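Local coordinates for protein lysyl-trna-dependent l-ysyl-phosphatidylgycerol synthase (Bacillus licheniformis, PDB 4V36) that transfers lysine from lysyl-tRNA to phosphatidylglycerol, a lipid modification associated with bacterial resistance, at residues 168-178 / 224-232; 212-223 / 247-257. All blocks are in the same frame, centred on the assembly; numbering follows the deposited sequence. Where two conformers were deposited one is given.

Contact 1 (168-178 / 224-232). With LYN (2,6-diamino-hexanoic acid amide), chain C.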
loop_
_atom_site.group_PDB
_atom_site.type_symbol
_atom_site.label_atom_id
_atom_site.label_comp_id
_atom_site.label_asym_id
_atom_site.label_seq_id
_atom_site.Cartn_x
_atom_site.Cartn_y
_atom_site.Cartn_z
ATOM N N VAL A 168 2.424 17.683 -11.655
ATOM C CA VAL A 168 3.483 16.714 -11.401
ATOM C C VAL A 168 2.967 15.290 -11.606
ATOM O O VAL A 168 3.638 14.455 -12.215
ATOM C CB VAL A 168 4.047 16.858 -9.973
ATOM C CG1 VAL A 168 5.002 15.718 -9.653
ATOM C CG2 VAL A 168 4.735 18.206 -9.808
ATOM N N SER A 169 1.766 15.026 -11.101
ATOM C CA SER A 169 1.156 13.706 -11.212
ATOM C C SER A 169 0.864 13.332 -12.663
ATOM O O SER A 169 1.224 12.243 -13.110
ATOM C CB SER A 169 -0.132 13.644 -10.389
ATOM O OG SER A 169 -0.788 12.400 -10.560
ATOM N N ASP A 170 0.213 14.236 -13.391
ATOM C CA ASP A 170 -0.127 14.001 -14.793
ATOM C C ASP A 170 1.114 13.739 -15.638
ATOM O O ASP A 170 1.109 12.876 -16.515
ATOM C CB ASP A 170 -0.899 15.190 -15.371
ATOM C CG ASP A 170 -2.325 15.265 -14.861
ATOM O OD1 ASP A 170 -2.828 14.248 -14.341
ATOM O OD2 ASP A 170 -2.945 16.343 -14.990
ATOM N N GLU A 171 2.175 14.492 -15.368
ATOM C CA GLU A 171 3.425 14.343 -16.101
ATOM C C GLU A 171 4.075 13.000 -15.783
ATOM O O GLU A 171 4.670 12.361 -16.652
ATOM C CB GLU A 171 4.375 15.495 -15.766
ATOM C CG GLU A 171 5.566 15.623 -16.699
ATOM C CD GLU A 171 6.305 16.935 -16.515
ATOM O OE1 GLU A 171 5.960 17.684 -15.576
ATOM O OE2 GLU A 171 7.226 17.222 -17.308
ATOM N N TRP A 172 3.946 12.576 -14.531
ATOM C CA TRP A 172 4.499 11.306 -14.081
ATOM C C TRP A 172 3.745 10.124 -14.685
ATOM O O TRP A 172 4.350 9.123 -15.066
ATOM C CB TRP A 172 4.465 11.232 -12.552
ATOM C CG TRP A 172 5.093 10.002 -11.979
ATOM C CD1 TRP A 172 6.418 9.802 -11.726
ATOM C CD2 TRP A 172 4.420 8.805 -11.568
ATOM N NE1 TRP A 172 6.615 8.552 -11.191
ATOM C CE2 TRP A 172 5.403 7.920 -11.083
ATOM C CE3 TRP A 172 3.083 8.394 -11.569
ATOM C CZ2 TRP A 172 5.093 6.650 -10.602
ATOM C CZ3 TRP A 172 2.778 7.131 -11.090
ATOM C CH2 TRP A 172 3.779 6.275 -10.615
ATOM N N LEU A 173 2.424 10.251 -14.770
ATOM C CA LEU A 173 1.575 9.185 -15.293
ATOM C C LEU A 173 1.789 8.950 -16.783
ATOM O O LEU A 173 1.791 7.809 -17.248
ATOM C CB LEU A 173 0.101 9.502 -15.031
ATOM C CG LEU A 173 -0.396 9.346 -13.595
ATOM C CD1 LEU A 173 -1.828 9.841 -13.478
ATOM C CD2 LEU A 173 -0.296 7.893 -13.154
ATOM N N GLY A 174 1.964 10.034 -17.532
ATOM C CA GLY A 174 2.096 9.941 -18.972
ATOM C C GLY A 174 0.793 9.486 -19.596
ATOM O O GLY A 174 -0.262 10.060 -19.328
ATOM N N ARG A 175 0.858 8.444 -20.418
ATOM C CA ARG A 175 -0.337 7.922 -21.069
ATOM C C ARG A 175 -1.026 6.872 -20.202
ATOM O O ARG A 175 -2.057 6.321 -20.584
ATOM C CB ARG A 175 0.009 7.327 -22.435
ATOM C CG ARG A 175 0.695 5.972 -22.368
ATOM C CD ARG A 175 0.947 5.397 -23.755
ATOM N NE ARG A 175 2.076 6.034 -24.428
ATOM C CZ ARG A 175 1.966 7.032 -25.299
ATOM N NH1 ARG A 175 0.770 7.513 -25.613
ATOM N NH2 ARG A 175 3.051 7.547 -25.860
ATOM N N LYS A 176 -0.452 6.596 -19.036
ATOM C CA LYS A 176 -1.014 5.601 -18.129
ATOM C C LYS A 176 -2.168 6.169 -17.310
ATOM O O LYS A 176 -2.176 7.349 -16.960
ATOM C CB LYS A 176 0.065 5.054 -17.193
ATOM C CG LYS A 176 1.133 4.225 -17.886
ATOM C CD LYS A 176 2.084 3.601 -16.876
ATOM C CE LYS A 176 3.101 2.699 -17.558
ATOM N NZ LYS A 176 4.014 2.051 -16.578
ATOM N N LYS A 177 -3.145 5.320 -17.011
ATOM C CA LYS A 177 -4.263 5.711 -16.166
ATOM C C LYS A 177 -4.056 5.201 -14.748
ATOM O O LYS A 177 -3.169 4.387 -14.494
ATOM C CB LYS A 177 -5.582 5.189 -16.735
ATOM C CG LYS A 177 -5.990 5.848 -18.041
ATOM C CD LYS A 177 -6.193 7.344 -17.869
ATOM C CE LYS A 177 -6.519 8.012 -19.194
ATOM N NZ LYS A 177 -7.738 7.429 -19.823
ATOM N N GLU A 178 -4.881 5.685 -13.826
ATOM C CA GLU A 178 -4.728 5.360 -12.413
ATOM C C GLU A 178 -5.127 3.924 -12.090
ATOM O O GLU A 178 -6.045 3.370 -12.693
ATOM C CB GLU A 178 -5.553 6.324 -11.557
ATOM C CG GLU A 178 -5.100 7.779 -11.619
ATOM C CD GLU A 178 -3.914 8.076 -10.717
ATOM O OE1 GLU A 178 -3.168 7.137 -10.365
ATOM O OE2 GLU A 178 -3.734 9.256 -10.349
ATOM N N ASP A 224 2.114 6.445 0.047
ATOM C CA ASP A 224 1.270 5.748 -0.908
ATOM C C ASP A 224 1.674 6.145 -2.320
ATOM O O ASP A 224 2.146 5.320 -3.100
ATOM C CB ASP A 224 -0.202 6.064 -0.646
ATOM C CG ASP A 224 -1.136 5.305 -1.561
ATOM O OD1 ASP A 224 -0.714 4.280 -2.139
ATOM O OD2 ASP A 224 -2.300 5.732 -1.693
ATOM N N LEU A 225 1.499 7.423 -2.634
ATOM C CA LEU A 225 1.905 7.958 -3.924
ATOM C C LEU A 225 3.310 8.541 -3.847
ATOM O O LEU A 225 3.670 9.187 -2.863
ATOM C CB LEU A 225 0.922 9.034 -4.402
ATOM C CG LEU A 225 -0.395 8.609 -5.060
ATOM C CD1 LEU A 225 -1.324 7.903 -4.081
ATOM C CD2 LEU A 225 -1.082 9.818 -5.673
ATOM N N MET A 226 4.104 8.293 -4.883
ATOM C CA MET A 226 5.388 8.964 -5.057
ATOM C C MET A 226 5.553 9.318 -6.527
ATOM O O MET A 226 5.828 8.451 -7.358
ATOM C CB MET A 226 6.555 8.096 -4.582
ATOM C CG MET A 226 7.917 8.672 -4.954
ATOM S SD MET A 226 9.327 7.655 -4.475
ATOM C CE MET A 226 9.508 8.103 -2.751
ATOM N N ARG A 227 5.364 10.592 -6.851
ATOM C CA ARG A 227 5.357 11.020 -8.242
ATOM C C ARG A 227 6.245 12.236 -8.457
ATOM O O ARG A 227 6.365 13.094 -7.583
ATOM C CB ARG A 227 3.923 11.306 -8.693
ATOM C CG ARG A 227 3.005 10.105 -8.500
ATOM C CD ARG A 227 1.585 10.337 -8.969
ATOM N NE ARG A 227 0.797 9.120 -8.799
ATOM C CZ ARG A 227 -0.474 8.988 -9.161
ATOM N NH1 ARG A 227 -1.118 10.002 -9.721
ATOM N NH2 ARG A 227 -1.098 7.835 -8.963
ATOM N N TYR A 228 6.871 12.299 -9.627
ATOM C CA TYR A 228 7.815 13.363 -9.936
ATOM C C TYR A 228 7.715 13.798 -11.394
ATOM O O TYR A 228 7.331 13.013 -12.260
ATOM C CB TYR A 228 9.242 12.915 -9.617
ATOM C CG TYR A 228 9.597 11.558 -10.186
ATOM C CD1 TYR A 228 10.028 11.424 -11.498
ATOM C CD2 TYR A 228 9.505 10.412 -9.407
ATOM C CE1 TYR A 228 10.353 10.187 -12.022
ATOM C CE2 TYR A 228 9.829 9.170 -9.923
ATOM C CZ TYR A 228 10.252 9.065 -11.230
ATOM O OH TYR A 228 10.576 7.833 -11.748
ATOM N N SER A 229 8.062 15.053 -11.659
ATOM C CA SER A 229 8.025 15.590 -13.015
ATOM C C SER A 229 9.287 15.219 -13.791
ATOM O O SER A 229 10.212 14.624 -13.238
ATOM C CB SER A 229 7.850 17.109 -12.984
ATOM O OG SER A 229 8.873 17.722 -12.221
ATOM N N LYS A 230 9.322 15.578 -15.070
ATOM C CA LYS A 230 10.442 15.221 -15.934
ATOM C C LYS A 230 11.691 16.041 -15.628
ATOM O O LYS A 230 12.794 15.671 -16.029
ATOM C CB LYS A 230 10.060 15.391 -17.407
ATOM C CG LYS A 230 8.893 14.527 -17.855
ATOM C CD LYS A 230 9.131 13.062 -17.532
ATOM C CE LYS A 230 7.927 12.211 -17.902
ATOM N NZ LYS A 230 8.056 10.814 -17.396
ATOM N N LYS A 231 11.519 17.154 -14.922
ATOM C CA LYS A 231 12.651 18.010 -14.580
ATOM C C LYS A 231 13.313 17.563 -13.280
ATOM O O LYS A 231 14.276 18.177 -12.822
ATOM C CB LYS A 231 12.215 19.472 -14.473
ATOM C CG LYS A 231 11.209 19.751 -13.371
ATOM C CD LYS A 231 11.057 21.247 -13.140
ATOM C CE LYS A 231 10.702 21.977 -14.426
ATOM N NZ LYS A 231 9.384 21.545 -14.969
ATOM N N ALA A 232 12.791 16.493 -12.689
ATOM C CA ALA A 232 13.396 15.913 -11.497
ATOM C C ALA A 232 14.679 15.178 -11.870
ATOM O O ALA A 232 14.699 14.411 -12.833
ATOM C CB ALA A 232 12.422 14.976 -10.806
HETATM N N LYN C . 2.327 6.392 -7.116
HETATM C CA LYN C . 1.085 5.690 -7.385
HETATM C CB LYN C . 1.164 5.018 -8.753
HETATM C CG LYN C . -0.083 4.201 -9.068
HETATM C CD LYN C . -0.349 4.159 -10.569
HETATM C CE LYN C . 0.796 3.495 -11.326
HETATM N NZ LYN C . 0.507 3.512 -12.785
HETATM C C LYN C . 0.836 4.662 -6.319
HETATM O O LYN C . 1.763 3.972 -5.922
HETATM N NT LYN C . -0.393 4.536 -5.820
#
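The lysine-amide pocket is walled here by W172, from the last turn of helix 159-173, and R227, on strand 220-228. R227 CG sits over the six-membered ring of the indole, 3.8 Å from its centroid, and W172 CH2 reaches CB of the bound lysine amide at 3.4 Å. Ring and guanidinium planes are 11° apart; arginine suits the place because its methylenes, extended from CG to NE, pack on the indole while its guanidinium reaches on to polar partners. Three bonds hold that end. NH1 gives one to S169 OG, which lies in the guanidinium plane (2.6 Å), and another to E178 OE2 (2.8 Å), while NH2 meets E178 OE1 at 2.6 Å on the syn lone pair. This two-pronged salt bridge fixes the guanidinium's rotation and probably offsets its charge beside the ligand. The edge of the indole's five-membered ring, at NE1 and CD1, points into the face of Y228, a T-shaped pair with planes at 78°; with CG between the backbone N and the carbonyl carbon (chi1 49°), the phenol swings back to the indole although its CB points away. Residues 168-173 cross strand 225-228 almost perpendicularly, F209 of strand 206-213 touches V168 and R227, and helix 236-251 packs on M226 and Y228.

Contact 2 (212-223 / 247-257)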
loop_
_atom_site.group_PDB
_atom_site.type_symbol
_atom_site.label_atom_id
_atom_site.label_comp_id
_atom_site.label_asym_id
_atom_site.label_seq_id
_atom_site.Cartn_x
_atom_site.Cartn_y
_atom_site.Cartn_z
ATOM N N ILE A 212 1.987 11.090 3.115
ATOM C CA ILE A 212 2.423 10.332 4.286
ATOM C C ILE A 212 1.259 9.608 4.954
ATOM O O ILE A 212 0.324 10.240 5.444
ATOM C CB ILE A 212 3.104 11.247 5.322
ATOM C CG1 ILE A 212 4.116 12.169 4.641
ATOM C CG2 ILE A 212 3.769 10.419 6.411
ATOM C CD1 ILE A 212 5.233 11.433 3.940
ATOM N N MET A 213 1.334 8.281 4.988
ATOM C CA MET A 213 0.231 7.462 5.482
ATOM C C MET A 213 0.264 7.246 6.993
ATOM O O MET A 213 1.326 6.985 7.563
ATOM C CB MET A 213 0.228 6.109 4.764
ATOM C CG MET A 213 0.006 6.198 3.259
ATOM S SD MET A 213 -1.630 6.809 2.796
ATOM C CE MET A 213 -1.328 8.567 2.604
ATOM N N PRO A 214 -0.901 7.395 7.646
ATOM C CA PRO A 214 -1.063 7.453 9.105
ATOM C C PRO A 214 -0.413 6.307 9.874
ATOM O O PRO A 214 -0.286 5.193 9.365
ATOM C CB PRO A 214 -2.584 7.410 9.282
ATOM C CG PRO A 214 -3.112 8.021 8.040
ATOM C CD PRO A 214 -2.189 7.562 6.950
ATOM N N MET A 215 -0.007 6.600 11.106
ATOM C CA MET A 215 0.547 5.596 12.002
ATOM C C MET A 215 -0.557 4.723 12.590
ATOM O O MET A 215 -1.300 5.155 13.472
ATOM C CB MET A 215 1.342 6.260 13.128
ATOM C CG MET A 215 1.774 5.307 14.230
ATOM S SD MET A 215 1.907 6.114 15.838
ATOM C CE MET A 215 3.301 7.201 15.565
ATOM N N TYR A 216 -0.668 3.498 12.090
ATOM C CA TYR A 216 -1.627 2.540 12.626
ATOM C C TYR A 216 -0.891 1.382 13.287
ATOM O O TYR A 216 -1.456 0.311 13.506
ATOM C CB TYR A 216 -2.561 2.029 11.527
ATOM C CG TYR A 216 -3.544 3.067 11.031
ATOM C CD1 TYR A 216 -3.887 4.160 11.817
ATOM C CD2 TYR A 216 -4.129 2.954 9.776
ATOM C CE1 TYR A 216 -4.784 5.110 11.369
ATOM C CE2 TYR A 216 -5.028 3.901 9.318
ATOM C CZ TYR A 216 -5.351 4.977 10.119
ATOM O OH TYR A 216 -6.244 5.923 9.672
ATOM N N ARG A 217 0.380 1.613 13.598
ATOM C CA ARG A 217 1.212 0.615 14.255
ATOM C C ARG A 217 1.994 1.267 15.394
ATOM O O ARG A 217 1.478 2.148 16.083
ATOM C CB ARG A 217 2.162 -0.039 13.249
ATOM C CG ARG A 217 2.448 -1.511 13.513
ATOM C CD ARG A 217 3.434 -2.066 12.496
ATOM N NE ARG A 217 3.633 -3.504 12.653
ATOM C CZ ARG A 217 2.935 -4.428 12.001
ATOM N NH1 ARG A 217 1.988 -4.068 11.146
ATOM N NH2 ARG A 217 3.184 -5.715 12.204
ATOM N N GLU A 218 3.237 0.837 15.585
ATOM C CA GLU A 218 4.097 1.407 16.615
ATOM C C GLU A 218 4.641 2.756 16.165
ATOM O O GLU A 218 3.925 3.755 16.165
ATOM C CB GLU A 218 5.248 0.455 16.947
ATOM N N GLY A 219 5.912 2.779 15.782
ATOM C CA GLY A 219 6.524 3.986 15.263
ATOM C C GLY A 219 6.795 3.847 13.779
ATOM O O GLY A 219 7.859 4.226 13.293
ATOM N N GLU A 220 5.821 3.298 13.061
ATOM C CA GLU A 220 5.983 3.025 11.640
ATOM C C GLU A 220 5.120 3.939 10.776
ATOM O O GLU A 220 3.938 4.141 11.053
ATOM C CB GLU A 220 5.651 1.559 11.341
ATOM C CG GLU A 220 5.623 1.218 9.859
ATOM C CD GLU A 220 5.378 -0.256 9.603
ATOM O OE1 GLU A 220 5.831 -1.087 10.419
ATOM O OE2 GLU A 220 4.729 -0.583 8.586
ATOM N N ILE A 221 5.729 4.498 9.737
ATOM C CA ILE A 221 5.000 5.262 8.735
ATOM C C ILE A 221 5.303 4.728 7.343
ATOM O O ILE A 221 6.141 3.843 7.174
ATOM C CB ILE A 221 5.352 6.760 8.774
ATOM C CG1 ILE A 221 6.871 6.950 8.748
ATOM C CG2 ILE A 221 4.741 7.420 9.992
ATOM C CD1 ILE A 221 7.307 8.391 8.608
ATOM N N SER A 222 4.613 5.277 6.352
ATOM C CA SER A 222 4.878 4.946 4.962
ATOM C C SER A 222 4.233 5.973 4.051
ATOM O O SER A 222 3.563 6.896 4.512
ATOM C CB SER A 222 4.358 3.551 4.617
ATOM O OG SER A 222 3.097 3.622 3.975
ATOM N N ILE A 223 4.442 5.803 2.752
ATOM C CA ILE A 223 3.798 6.648 1.766
ATOM C C ILE A 223 2.951 5.791 0.839
ATOM O O ILE A 223 3.050 4.564 0.847
ATOM C CB ILE A 223 4.819 7.445 0.944
ATOM C CG1 ILE A 223 5.759 6.491 0.211
ATOM C CG2 ILE A 223 5.608 8.383 1.841
ATOM C CD1 ILE A 223 6.787 7.192 -0.640
ATOM N N TRP A 247 13.388 12.807 7.804
ATOM C CA TRP A 247 12.242 13.457 8.425
ATOM C C TRP A 247 11.559 12.539 9.434
ATOM O O TRP A 247 11.169 12.975 10.516
ATOM C CB TRP A 247 11.243 13.902 7.355
ATOM C CG TRP A 247 10.006 14.537 7.909
ATOM C CD1 TRP A 247 9.829 15.854 8.220
ATOM C CD2 TRP A 247 8.770 13.883 8.213
ATOM N NE1 TRP A 247 8.558 16.059 8.701
ATOM C CE2 TRP A 247 7.888 14.865 8.706
ATOM C CE3 TRP A 247 8.322 12.561 8.115
ATOM C CZ2 TRP A 247 6.586 14.567 9.102
ATOM C CZ3 TRP A 247 7.030 12.268 8.509
ATOM C CH2 TRP A 247 6.177 13.266 8.997
ATOM N N GLY A 248 11.419 11.267 9.071
ATOM C CA GLY A 248 10.786 10.288 9.936
ATOM C C GLY A 248 11.554 10.065 11.224
ATOM O O GLY A 248 10.964 9.953 12.299
ATOM N N LYS A 249 12.876 9.999 11.114
ATOM C CA LYS A 249 13.737 9.835 12.279
ATOM C C LYS A 249 13.667 11.071 13.168
ATOM O O LYS A 249 13.725 10.974 14.394
ATOM C CB LYS A 249 15.181 9.570 11.845
ATOM C CG LYS A 249 16.156 9.353 12.993
ATOM C CD LYS A 249 17.567 9.119 12.476
ATOM C CE LYS A 249 18.545 8.889 13.615
ATOM N NZ LYS A 249 18.179 7.695 14.426
ATOM N N GLU A 250 13.530 12.232 12.536
ATOM C CA GLU A 250 13.460 13.500 13.251
ATOM C C GLU A 250 12.157 13.630 14.035
ATOM O O GLU A 250 12.131 14.212 15.119
ATOM C CB GLU A 250 13.605 14.668 12.272
ATOM C CG GLU A 250 13.636 16.042 12.925
ATOM C CD GLU A 250 14.925 16.305 13.684
ATOM O OE1 GLU A 250 15.910 15.567 13.467
ATOM O OE2 GLU A 250 14.953 17.253 14.496
ATOM N N GLN A 251 11.077 13.085 13.485
ATOM C CA GLN A 251 9.771 13.171 14.128
ATOM C C GLN A 251 9.633 12.163 15.263
ATOM O O GLN A 251 8.782 12.316 16.138
ATOM C CB GLN A 251 8.654 12.964 13.103
ATOM C CG GLN A 251 8.574 14.054 12.047
ATOM C CD GLN A 251 8.292 15.420 12.639
ATOM O OE1 GLN A 251 7.553 15.547 13.617
ATOM N NE2 GLN A 251 8.886 16.453 12.053
ATOM N N GLY A 252 10.470 11.131 15.245
ATOM C CA GLY A 252 10.466 10.136 16.301
ATOM C C GLY A 252 9.905 8.795 15.874
ATOM O O GLY A 252 9.586 7.953 16.713
ATOM N N TYR A 253 9.780 8.591 14.566
ATOM C CA TYR A 253 9.301 7.317 14.044
ATOM C C TYR A 253 10.422 6.285 14.041
ATOM O O TYR A 253 11.589 6.624 13.848
ATOM C CB TYR A 253 8.727 7.488 12.637
ATOM C CG TYR A 253 7.511 8.383 12.581
ATOM C CD1 TYR A 253 6.312 7.996 13.165
ATOM C CD2 TYR A 253 7.559 9.614 11.940
ATOM C CE1 TYR A 253 5.197 8.812 13.117
ATOM C CE2 TYR A 253 6.447 10.435 11.885
ATOM C CZ TYR A 253 5.269 10.029 12.474
ATOM O OH TYR A 253 4.161 10.843 12.422
ATOM N N THR A 254 10.061 5.025 14.257
ATOM C CA THR A 254 11.043 3.954 14.389
ATOM C C THR A 254 11.281 3.219 13.073
ATOM O O THR A 254 12.415 2.864 12.747
ATOM C CB THR A 254 10.608 2.932 15.462
ATOM O OG1 THR A 254 10.340 3.612 16.695
ATOM C CG2 THR A 254 11.695 1.893 15.689
ATOM N N ALA A 255 10.213 2.997 12.314
ATOM C CA ALA A 255 10.311 2.215 11.086
ATOM C C ALA A 255 9.588 2.875 9.915
ATOM O O ALA A 255 8.721 3.727 10.103
ATOM C CB ALA A 255 9.763 0.813 11.314
ATOM N N PHE A 256 9.959 2.471 8.704
ATOM C CA PHE A 256 9.299 2.954 7.497
ATOM C C PHE A 256 8.953 1.790 6.574
ATOM O O PHE A 256 9.784 0.920 6.319
ATOM C CB PHE A 256 10.181 3.965 6.760
ATOM C CG PHE A 256 9.457 4.732 5.686
ATOM C CD1 PHE A 256 9.299 4.199 4.416
ATOM C CD2 PHE A 256 8.938 5.988 5.948
ATOM C CE1 PHE A 256 8.632 4.903 3.430
ATOM C CE2 PHE A 256 8.271 6.698 4.966
ATOM C CZ PHE A 256 8.118 6.155 3.706
ATOM N N ASN A 257 7.721 1.782 6.079
ATOM C CA ASN A 257 7.278 0.752 5.148
ATOM C C ASN A 257 7.455 1.227 3.710
ATOM O O ASN A 257 6.755 2.129 3.258
ATOM C CB ASN A 257 5.816 0.383 5.418
ATOM C CG ASN A 257 5.396 -0.907 4.735
ATOM O OD1 ASN A 257 5.969 -1.309 3.722
ATOM N ND2 ASN A 257 4.383 -1.562 5.291
#
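G219 O takes two backbone N-H groups in succession where strands 220-228 and 255-261 begin their pairing. T254 N comes in the carbonyl plane on a lone pair, at 2.5 Å from G219 O and with a bent N-H angle of 137°; so short a separation, with the bend, leaves its strength doubtful. A255 N makes the firmer bond to the same oxygen, at 2.8 Å and much straighter, though from above that plane. Glycine fits because a CB would point into T254 OG1. The parallel ladder continues with I221 N to A255 O (3.1 Å) and N257 N to I221 O (2.8 Å).

These strands and helix 236-251 make a beta-alpha-beta unit, within a domain whose family belongs to the acetyltransferase clan. The helix ends in a Schellman motif, with G252 at positive phi as its C-prime residue, and the chain then turns back through Y253 into the second strand.

I221 fills the angle between helix and sheet, a place suited to a branched apolar side chain. Its CG2 stands over the centre of the Y253 ring, 3.5 Å from the centroid and 14° off the normal, whereas CD1 reaches the edge of W247 at CZ3. With chi1 at 51°, CG1 lies between backbone N and carbonyl carbon and meets F256 CD2 at 3.6 Å. M215 CE touches the edge of Y253 at CE1, its flexible thioether reaching in from the loop between strands 206-213 and 220-228. On the same side of the sheet as I221, F256 lays a ring face against S222 CA, and its CZ touches I223 CG2 at 3.8 Å.

The opposite face, carrying E220, A255 and N257, is more polar. N257 ND2 makes a weak bond to E220 OE2, but E220 also has a salt bridge to R307, and N257 is bonded to E118 and, through OD1, to G259 N.

Overall arrangement
Strand 220-228 runs through both contacts: its first half pairs with 255-261 in contact 2, and beyond the corner at D224 its second half carries ligand-pocket residues of contact 1. The centres lie 24 Å apart, yet the two touch where D224 CB meets M213 SD. Both are partly buried: R227 and S169 in contact 1 and I221 and F256 in contact 2 are buried, while K230 and T254 lie exposed. Contact 1 sets a helix across a strand and relies on side chains, an arginine held by carboxylate and hydroxyl. Contact 2 joins neighbouring strands through backbone bonds and seals the helix side with apolar groups. Its I223 side chain still comes to about 8 Å from the bound lysine amide.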